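Local coordinates for CELL WALL surface anchor family protein (PDB 2WW8) that serves as the pilus adhesin of Streptococcus pneumoniae, a surface protein through which the bacterium probably recognises and attaches to host cells, at residues D620-N626 against D671-T677; T209-K213 against K590-E594; L605-Q609 against Y678-N683. One frame throughout, in Å; residues are numbered along the deposited sequence. Where two conformers were deposited one is given.

Contact 1. Residues D620-N626 against D671-T677; sequences DYTLTAN and DEKVTLT. With CA (calcium ion), chain D.
Asn-626 grips the backbone of Asp-671 and Lys-673 with both polar atoms of its amide. Its CB lies 4.0 Å from Lys-673 O, the carbonyl that also takes the backbone N-H of Asn-626. With chi1 at 72°, CG sits between the backbone N and the carbonyl carbon, which turns the amide back over the other chain segment. OD1 receives the N-H of Lys-673 at 2.9 Å, the donor standing above the amide carbonyl plane; the side chain thus does what the main-chain carbonyl of Asn-626 would do in a regular rung. ND2 ends the reach, donating to Asp-671 O at 2.9 Å in a nearly straight bond (168°) that stays close to the amide plane. Held at both ends, the amide has little freedom to rotate.

From here an antiparallel ladder of the Ig-like domain runs back through Thr-624 with Thr-675 and Thr-622 with Thr-677, both hydrogen-bonded pairs. These threonines share the more open face. The hydroxyls of Thr-622 and Thr-677 meet OG1 to OG1 at 2.6 Å, and a water bonds to Thr-622 OG1, Thr-624 OG1 and Thr-675 O, donating to the last. On the opposite face, Leu-623 CD1 packs against Val-674 CG1 at 3.6 Å, while Ala-625 CB touches Val-674 CG2.

The far end carries a calcium site, where Asp-620 holds the ion unequally: OD2 to calcium is 2.4 Å and OD1 to calcium 2.8 Å. The backbone oxygens of Leu-610 and Arg-615, carboxylate oxygens of Asp-613 and Asp-617, and a water also bind it. Strand 673-682 is the inner partner, bonded on its other edge to strand 203-218, whereas Leu-623 pairs outward with Leu-631 and rests on Val-652 of strand 651-655.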
loop_
_atom_site.group_PDB
_atom_site.type_symbol
_atom_site.label_atom_id
_atom_site.label_comp_id
_atom_site.label_asym_id
_atom_site.label_seq_id
_atom_site.Cartn_x
_atom_site.Cartn_y
_atom_site.Cartn_z
ATOM N N ASP A 620 -1.734 -18.482 14.108
ATOM C CA ASP A 620 -2.657 -17.348 14.281
ATOM C C ASP A 620 -2.106 -16.036 13.725
ATOM O O ASP A 620 -2.801 -15.004 13.729
ATOM C CB ASP A 620 -3.011 -17.165 15.748
ATOM C CG ASP A 620 -3.500 -18.453 16.339
ATOM O OD1 ASP A 620 -4.204 -19.209 15.616
ATOM O OD2 ASP A 620 -3.112 -18.761 17.488
ATOM N N TYR A 621 -0.876 -16.052 13.218
ATOM C CA TYR A 621 -0.345 -14.779 12.731
ATOM C C TYR A 621 0.673 -15.098 11.659
ATOM O O TYR A 621 1.148 -16.235 11.560
ATOM C CB TYR A 621 0.302 -13.969 13.869
ATOM C CG TYR A 621 1.581 -14.625 14.400
ATOM C CD1 TYR A 621 2.833 -14.316 13.822
ATOM C CD2 TYR A 621 1.524 -15.562 15.436
ATOM C CE1 TYR A 621 3.995 -14.941 14.288
ATOM C CE2 TYR A 621 2.658 -16.169 15.913
ATOM C CZ TYR A 621 3.879 -15.846 15.311
ATOM O OH TYR A 621 5.025 -16.457 15.761
ATOM N N THR A 622 1.040 -14.084 10.882
ATOM C CA THR A 622 2.271 -14.169 10.110
ATOM C C THR A 622 3.204 -12.998 10.419
ATOM O O THR A 622 2.750 -11.882 10.712
ATOM C CB THR A 622 2.033 -14.269 8.566
ATOM O OG1 THR A 622 1.645 -13.000 7.998
ATOM C CG2 THR A 622 1.047 -15.356 8.188
ATOM N N LEU A 623 4.509 -13.241 10.322
ATOM C CA LEU A 623 5.509 -12.181 10.416
ATOM C C LEU A 623 6.559 -12.473 9.334
ATOM O O LEU A 623 7.212 -13.532 9.379
ATOM C CB LEU A 623 6.129 -12.119 11.824
ATOM C CG LEU A 623 6.938 -10.818 12.009
ATOM C CD1 LEU A 623 6.015 -9.593 12.083
ATOM C CD2 LEU A 623 7.884 -10.856 13.219
ATOM N N THR A 624 6.641 -11.588 8.337
ATOM C CA THR A 624 7.550 -11.765 7.211
ATOM C C THR A 624 8.299 -10.444 7.009
ATOM O O THR A 624 7.882 -9.393 7.498
ATOM C CB THR A 624 6.827 -12.217 5.906
ATOM O OG1 THR A 624 5.844 -11.220 5.596
ATOM C CG2 THR A 624 6.088 -13.628 6.074
ATOM N N ALA A 625 9.399 -10.462 6.257
ATOM C CA ALA A 625 10.070 -9.211 5.924
ATOM C C ALA A 625 10.561 -9.292 4.493
ATOM O O ALA A 625 10.680 -10.391 3.918
ATOM C CB ALA A 625 11.241 -9.015 6.894
ATOM N N ASN A 626 10.870 -8.135 3.914
ATOM C CA ASN A 626 11.104 -8.008 2.487
ATOM C C ASN A 626 12.508 -8.412 2.106
ATOM O O ASN A 626 12.862 -8.278 0.951
ATOM C CB ASN A 626 10.739 -6.596 2.006
ATOM C CG ASN A 626 11.750 -5.540 2.480
ATOM O OD1 ASN A 626 12.447 -5.717 3.495
ATOM N ND2 ASN A 626 11.866 -4.464 1.715
ATOM N N ASP A 671 14.622 0.789 3.075
ATOM C CA ASP A 671 14.185 -0.330 2.244
ATOM C C ASP A 671 14.088 -1.657 3.003
ATOM O O ASP A 671 14.074 -2.694 2.353
ATOM C CB ASP A 671 14.998 -0.501 0.947
ATOM C CG ASP A 671 14.805 0.684 -0.037
ATOM O OD1 ASP A 671 13.671 1.203 -0.167
ATOM O OD2 ASP A 671 15.781 1.136 -0.692
ATOM N N GLU A 672 14.003 -1.634 4.332
ATOM C CA GLU A 672 13.825 -2.835 5.133
ATOM C C GLU A 672 12.463 -2.710 5.734
ATOM O O GLU A 672 12.184 -1.749 6.474
ATOM C CB GLU A 672 14.917 -2.952 6.229
ATOM C CG GLU A 672 16.290 -3.082 5.533
ATOM C CD GLU A 672 17.495 -3.334 6.433
ATOM O OE1 GLU A 672 17.564 -2.854 7.604
ATOM O OE2 GLU A 672 18.417 -4.023 5.908
ATOM N N LYS A 673 11.624 -3.711 5.481
ATOM C CA LYS A 673 10.242 -3.587 5.864
ATOM C C LYS A 673 9.697 -4.899 6.425
ATOM O O LYS A 673 9.969 -5.962 5.875
ATOM C CB LYS A 673 9.466 -3.144 4.669
ATOM C CG LYS A 673 7.920 -2.987 4.890
ATOM C CD LYS A 673 7.422 -2.477 3.506
ATOM C CE LYS A 673 5.962 -2.005 3.507
ATOM N NZ LYS A 673 5.259 -2.197 2.159
ATOM N N VAL A 674 8.975 -4.834 7.538
ATOM C CA VAL A 674 8.399 -6.051 8.160
ATOM C C VAL A 674 6.876 -5.922 8.074
ATOM O O VAL A 674 6.375 -4.782 8.165
ATOM C CB VAL A 674 8.785 -6.045 9.652
ATOM C CG1 VAL A 674 8.056 -7.117 10.451
ATOM C CG2 VAL A 674 10.296 -6.349 9.709
ATOM N N THR A 675 6.194 -7.062 7.918
ATOM C CA THR A 675 4.715 -7.176 7.836
ATOM C C THR A 675 4.171 -8.176 8.852
ATOM O O THR A 675 4.671 -9.314 8.952
ATOM C CB THR A 675 4.303 -7.644 6.427
ATOM O OG1 THR A 675 4.878 -6.753 5.465
ATOM C CG2 THR A 675 2.755 -7.700 6.219
ATOM N N LEU A 676 3.177 -7.745 9.626
ATOM C CA LEU A 676 2.513 -8.624 10.560
ATOM C C LEU A 676 1.065 -8.791 10.068
ATOM O O LEU A 676 0.414 -7.809 9.712
ATOM C CB LEU A 676 2.475 -8.001 11.951
ATOM C CG LEU A 676 1.533 -8.656 12.972
ATOM C CD1 LEU A 676 2.037 -10.000 13.463
ATOM C CD2 LEU A 676 1.314 -7.766 14.209
ATOM N N THR A 677 0.548 -10.018 10.002
ATOM C CA THR A 677 -0.898 -10.156 9.734
ATOM C C THR A 677 -1.547 -11.016 10.815
ATOM O O THR A 677 -0.835 -11.812 11.443
ATOM C CB THR A 677 -1.244 -10.763 8.366
ATOM O OG1 THR A 677 -0.812 -12.121 8.350
ATOM C CG2 THR A 677 -0.668 -10.007 7.164
HETATM CA CA CA D . -4.080 -20.951 17.789
HETATM O O HOH W 1 3.403 -11.125 7.183
HETATM O O HOH W 2 -4.594 -22.419 15.891
#

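Contact 2. Residues T209-K213 against K590-E594; sequences TVSGK and KKSIE
The carbonyl of Lys-213 is the polar anchor between these segments: Ser-592 N donates to Lys-213 O at 2.8 Å, coming in almost in line with the carbonyl bond though bent at the hydrogen (146°), and the CA-H of Lys-591 leans on the same oxygen. The Ser-592 side chain follows its backbone toward Lys-213. A chi1 of 66° swings OG to within 2.9 Å of Lys-213 N; the hydroxyl's hydrogen bond goes to Glu-186 O. Lys-213 CB stays against Ser-592 OG, while the rest of its chain bends away at chi3 (-59°) and NZ bonds to Pro-185 O.

One residue on, Ile-593 supplies the apolar half. It reaches across with the CD1 end of its longer branch, which presses on Val-210 CG1 at 3.4 Å, tighter than ordinary van der Waals contact. The same methyl lies 3.7 Å from Gly-212 CA and 3.7 Å from Ser-211 O, against the backbone beside the valine.

The chain turns a corner here, passing from strand 587-591, which pairs with strand 203-218 (Lys-590 with Val-215), into strand 593-601 of a different sheet. Ile-593 and Val-210 pack between the two layers, where both meet Leu-668 of strand 660-668. Val-674 of strand 673-682 and, two residues earlier, Glu-672 bond to the backbone of Val-210 and Gly-212.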
loop_
_atom_site.group_PDB
_atom_site.type_symbol
_atom_site.label_atom_id
_atom_site.label_comp_id
_atom_site.label_asym_id
_atom_site.label_seq_id
_atom_site.Cartn_x
_atom_site.Cartn_y
_atom_site.Cartn_z
ATOM N N THR A 209 2.588 -2.833 8.903
ATOM C CA THR A 209 3.922 -2.853 8.346
ATOM C C THR A 209 4.748 -1.731 8.991
ATOM O O THR A 209 4.174 -0.761 9.502
ATOM C CB THR A 209 3.963 -2.702 6.818
ATOM O OG1 THR A 209 3.722 -1.342 6.428
ATOM C CG2 THR A 209 3.004 -3.641 6.088
ATOM N N VAL A 210 6.079 -1.897 8.961
ATOM C CA VAL A 210 7.012 -0.913 9.476
ATOM C C VAL A 210 8.214 -0.988 8.535
ATOM O O VAL A 210 8.666 -2.070 8.190
ATOM C CB VAL A 210 7.460 -1.225 10.920
ATOM C CG1 VAL A 210 8.508 -0.193 11.336
ATOM C CG2 VAL A 210 6.250 -1.119 11.883
ATOM N N SER A 211 8.690 0.170 8.100
ATOM C CA SER A 211 9.895 0.237 7.281
ATOM C C SER A 211 10.793 1.282 7.910
ATOM O O SER A 211 10.309 2.281 8.497
ATOM C CB SER A 211 9.530 0.599 5.851
ATOM O OG SER A 211 9.379 1.995 5.765
ATOM N N GLY A 212 12.101 1.028 7.860
ATOM C CA GLY A 212 13.070 1.893 8.546
ATOM C C GLY A 212 13.770 2.904 7.643
ATOM O O GLY A 212 13.425 3.118 6.449
ATOM N N LYS A 213 14.793 3.513 8.223
ATOM C CA LYS A 213 15.586 4.508 7.526
ATOM C C LYS A 213 17.050 4.354 7.966
ATOM O O LYS A 213 17.350 4.184 9.154
ATOM C CB LYS A 213 15.072 5.921 7.850
ATOM C CG LYS A 213 15.830 7.045 7.117
ATOM C CD LYS A 213 15.204 8.422 7.322
ATOM C CE LYS A 213 13.734 8.508 6.844
ATOM N NZ LYS A 213 13.107 9.860 7.143
ATOM N N LYS A 590 23.630 4.616 11.046
ATOM C CA LYS A 590 22.807 4.116 12.149
ATOM C C LYS A 590 21.430 3.864 11.596
ATOM O O LYS A 590 20.950 4.666 10.796
ATOM C CB LYS A 590 22.708 5.179 13.254
ATOM C CG LYS A 590 23.952 5.171 14.121
ATOM C CD LYS A 590 24.063 6.303 15.153
ATOM C CE LYS A 590 25.445 6.178 15.847
ATOM N NZ LYS A 590 25.917 7.440 16.516
ATOM N N LYS A 591 20.772 2.777 11.975
ATOM C CA LYS A 591 19.412 2.509 11.532
ATOM C C LYS A 591 18.450 3.225 12.476
ATOM O O LYS A 591 18.792 3.381 13.654
ATOM C CB LYS A 591 19.207 1.002 11.438
ATOM C CG LYS A 591 20.193 0.456 10.430
ATOM C CD LYS A 591 19.785 -0.912 10.026
ATOM C CE LYS A 591 20.845 -1.436 9.061
ATOM N NZ LYS A 591 20.346 -2.756 8.606
ATOM N N SER A 592 17.318 3.699 11.957
ATOM C CA SER A 592 16.335 4.442 12.726
ATOM C C SER A 592 15.484 3.536 13.624
ATOM O O SER A 592 14.961 4.010 14.645
ATOM C CB SER A 592 15.388 5.154 11.780
ATOM O OG SER A 592 14.656 4.152 11.088
ATOM N N ILE A 593 15.320 2.270 13.242
ATOM C CA ILE A 593 14.564 1.306 14.057
ATOM C C ILE A 593 15.568 0.326 14.635
ATOM O O ILE A 593 16.233 -0.422 13.919
ATOM C CB ILE A 593 13.411 0.677 13.303
ATOM C CG1 ILE A 593 12.446 1.807 12.919
ATOM C CG2 ILE A 593 12.698 -0.461 14.162
ATOM C CD1 ILE A 593 11.522 1.362 11.823
ATOM N N GLU A 594 15.753 0.422 15.941
ATOM C CA GLU A 594 16.773 -0.386 16.555
ATOM C C GLU A 594 16.253 -1.043 17.858
ATOM O O GLU A 594 16.117 -0.357 18.853
ATOM C CB GLU A 594 17.988 0.509 16.792
ATOM C CG GLU A 594 18.883 -0.263 17.707
ATOM C CD GLU A 594 20.325 -0.108 17.428
ATOM O OE1 GLU A 594 20.833 1.055 17.459
ATOM O OE2 GLU A 594 20.917 -1.202 17.242
#

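Contact 3. Residues L605-Q609 against Y678-N683; sequences LIDLQ and YNVRLN
Asp-607 and Asn-683 join through their side chains: ND2 of the asparagine donates to OD2 of the aspartate at 3.0 Å, on the syn lone pair, with carboxylate and amide planes 78° apart. Between the strands, Asp-607 and Arg-681 form an antiparallel hydrogen-bonded pair, and Asn-683 N and Gln-609 N add a bond at either end, the latter to Asn-679 O at 2.9 Å. Gln-609, bent at chi2 (-59°), folds back along the strand so that OE1 rests 3.4 Å from Arg-681 CB. On the buried face Ile-606 CG2 packs on Val-680 CB at 3.8 Å, and Leu-608 CD1 comes to 3.3 Å of Tyr-678 CD2, a close fit.

A second shell helps to position these groups. Asn-683 OD1 accepts from Glu-685 N, Tyr-678 OH bonds to Asp-600, and the guanidinium of Arg-681 makes salt bridges to Asp-201 and Asp-684. A water accepts the N-H of Asn-679 and lies 2.7 Å from Gln-609 O.

Arg-681 NH1 is 5.2 Å from Asp-607 OD2, not in contact, so any electrostatic help is probably modest; the direct side-chain bond across these strands comes from the neutral amide of Asn-683.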
loop_
_atom_site.group_PDB
_atom_site.type_symbol
_atom_site.label_atom_id
_atom_site.label_comp_id
_atom_site.label_asym_id
_atom_site.label_seq_id
_atom_site.Cartn_x
_atom_site.Cartn_y
_atom_site.Cartn_z
ATOM N N LEU A 605 -14.472 -5.055 22.386
ATOM C CA LEU A 605 -15.312 -5.910 21.576
ATOM C C LEU A 605 -14.713 -6.385 20.260
ATOM O O LEU A 605 -15.483 -6.605 19.311
ATOM C CB LEU A 605 -16.658 -5.212 21.340
ATOM C CG LEU A 605 -17.512 -5.002 22.592
ATOM C CD1 LEU A 605 -18.937 -4.835 22.137
ATOM C CD2 LEU A 605 -17.432 -6.200 23.536
ATOM N N ILE A 606 -13.375 -6.508 20.215
ATOM C CA ILE A 606 -12.612 -7.047 19.082
ATOM C C ILE A 606 -11.861 -8.255 19.643
ATOM O O ILE A 606 -11.081 -8.088 20.590
ATOM C CB ILE A 606 -11.580 -6.031 18.534
ATOM C CG1 ILE A 606 -12.279 -4.733 18.076
ATOM C CG2 ILE A 606 -10.721 -6.680 17.437
ATOM C CD1 ILE A 606 -13.036 -4.837 16.736
ATOM N N ASP A 607 -12.170 -9.456 19.136
ATOM C CA ASP A 607 -11.437 -10.656 19.540
ATOM C C ASP A 607 -10.423 -11.132 18.501
ATOM O O ASP A 607 -10.767 -11.391 17.357
ATOM C CB ASP A 607 -12.383 -11.824 19.831
ATOM C CG ASP A 607 -13.511 -11.454 20.788
ATOM O OD1 ASP A 607 -13.200 -10.877 21.861
ATOM O OD2 ASP A 607 -14.696 -11.751 20.488
ATOM N N LEU A 608 -9.159 -11.211 18.907
ATOM C CA LEU A 608 -8.103 -11.833 18.117
ATOM C C LEU A 608 -8.506 -13.307 17.892
ATOM O O LEU A 608 -8.939 -13.966 18.850
ATOM C CB LEU A 608 -6.783 -11.811 18.889
ATOM C CG LEU A 608 -5.500 -12.316 18.187
ATOM C CD1 LEU A 608 -5.056 -11.599 16.961
ATOM C CD2 LEU A 608 -4.387 -12.223 19.236
ATOM N N GLN A 609 -8.405 -13.782 16.651
ATOM C CA GLN A 609 -8.732 -15.171 16.298
ATOM C C GLN A 609 -7.551 -16.020 16.697
ATOM O O GLN A 609 -6.435 -15.857 16.187
ATOM C CB GLN A 609 -9.015 -15.345 14.815
ATOM C CG GLN A 609 -10.263 -14.545 14.453
ATOM C CD GLN A 609 -11.460 -15.012 15.251
ATOM O OE1 GLN A 609 -11.772 -14.506 16.351
ATOM N NE2 GLN A 609 -12.144 -16.008 14.702
ATOM N N TYR A 678 -2.857 -10.839 11.066
ATOM C CA TYR A 678 -3.568 -11.675 11.997
ATOM C C TYR A 678 -5.059 -11.436 11.697
ATOM O O TYR A 678 -5.427 -10.559 10.933
ATOM C CB TYR A 678 -3.202 -11.405 13.482
ATOM C CG TYR A 678 -3.422 -9.959 13.906
ATOM C CD1 TYR A 678 -2.407 -8.983 13.754
ATOM C CD2 TYR A 678 -4.666 -9.542 14.388
ATOM C CE1 TYR A 678 -2.629 -7.645 14.121
ATOM C CE2 TYR A 678 -4.892 -8.208 14.784
ATOM C CZ TYR A 678 -3.884 -7.268 14.638
ATOM O OH TYR A 678 -4.132 -5.959 15.036
ATOM N N ASN A 679 -5.926 -12.218 12.325
ATOM C CA ASN A 679 -7.343 -12.155 12.039
ATOM C C ASN A 679 -8.066 -11.736 13.294
ATOM O O ASN A 679 -7.611 -12.090 14.387
ATOM C CB ASN A 679 -7.835 -13.523 11.551
ATOM C CG ASN A 679 -7.236 -13.887 10.196
ATOM O OD1 ASN A 679 -7.196 -13.073 9.255
ATOM N ND2 ASN A 679 -6.768 -15.122 10.081
ATOM N N VAL A 680 -9.144 -10.962 13.107
ATOM C CA VAL A 680 -10.032 -10.564 14.206
ATOM C C VAL A 680 -11.483 -10.796 13.824
ATOM O O VAL A 680 -11.834 -10.952 12.655
ATOM C CB VAL A 680 -9.886 -9.092 14.650
ATOM C CG1 VAL A 680 -8.395 -8.759 14.989
ATOM C CG2 VAL A 680 -10.432 -8.176 13.524
ATOM N N ARG A 681 -12.298 -10.764 14.868
ATOM C CA ARG A 681 -13.717 -10.901 14.759
ATOM C C ARG A 681 -14.374 -9.906 15.728
ATOM O O ARG A 681 -14.004 -9.803 16.923
ATOM C CB ARG A 681 -14.094 -12.340 15.148
ATOM C CG ARG A 681 -15.589 -12.668 14.893
ATOM C CD ARG A 681 -15.914 -14.090 15.348
ATOM N NE ARG A 681 -17.314 -14.382 15.053
ATOM C CZ ARG A 681 -18.297 -14.290 15.941
ATOM N NH1 ARG A 681 -18.043 -13.909 17.189
ATOM N NH2 ARG A 681 -19.547 -14.572 15.580
ATOM N N LEU A 682 -15.403 -9.236 15.214
ATOM C CA LEU A 682 -16.293 -8.497 16.103
ATOM C C LEU A 682 -16.971 -9.402 17.142
ATOM O O LEU A 682 -17.562 -10.436 16.823
ATOM C CB LEU A 682 -17.327 -7.722 15.282
ATOM C CG LEU A 682 -18.278 -6.801 16.042
ATOM C CD1 LEU A 682 -17.549 -5.725 16.844
ATOM C CD2 LEU A 682 -19.252 -6.191 15.034
ATOM N N ASN A 683 -16.856 -9.025 18.410
ATOM C CA ASN A 683 -17.469 -9.777 19.475
ATOM C C ASN A 683 -19.004 -9.786 19.404
ATOM O O ASN A 683 -19.632 -8.807 19.005
ATOM C CB ASN A 683 -16.996 -9.229 20.814
ATOM C CG ASN A 683 -17.597 -9.991 21.955
ATOM O OD1 ASN A 683 -18.714 -9.702 22.375
ATOM N ND2 ASN A 683 -16.880 -11.007 22.438
HETATM O O HOH W 3 -5.425 -14.640 14.046
#

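In the fold
Contacts 1 and 3 share strand 673-682 in the Ig-like region of the adhesin; contact 2 lies beyond its other edge, on the neighbouring strand 203-218. Contacts 1 and 3 use successive lengths of the shared strand, their centres about 20 Å apart, and meet where Asp-620 O packs on Tyr-678 CB at 3.6 Å. The calcium site lies at this junction: contact 1 supplies Asp-620, and the Gln-609 side chain of contact 3 is about 8 Å from the ion. Contact 2 joins contact 1 through Val-674 N to Val-210 O at 2.9 Å and a salt bridge from Lys-591 NZ to Glu-672 OE1 at 3.0 Å. Contacts 2 and 3 do not touch; their nearest atoms are about 9 Å apart.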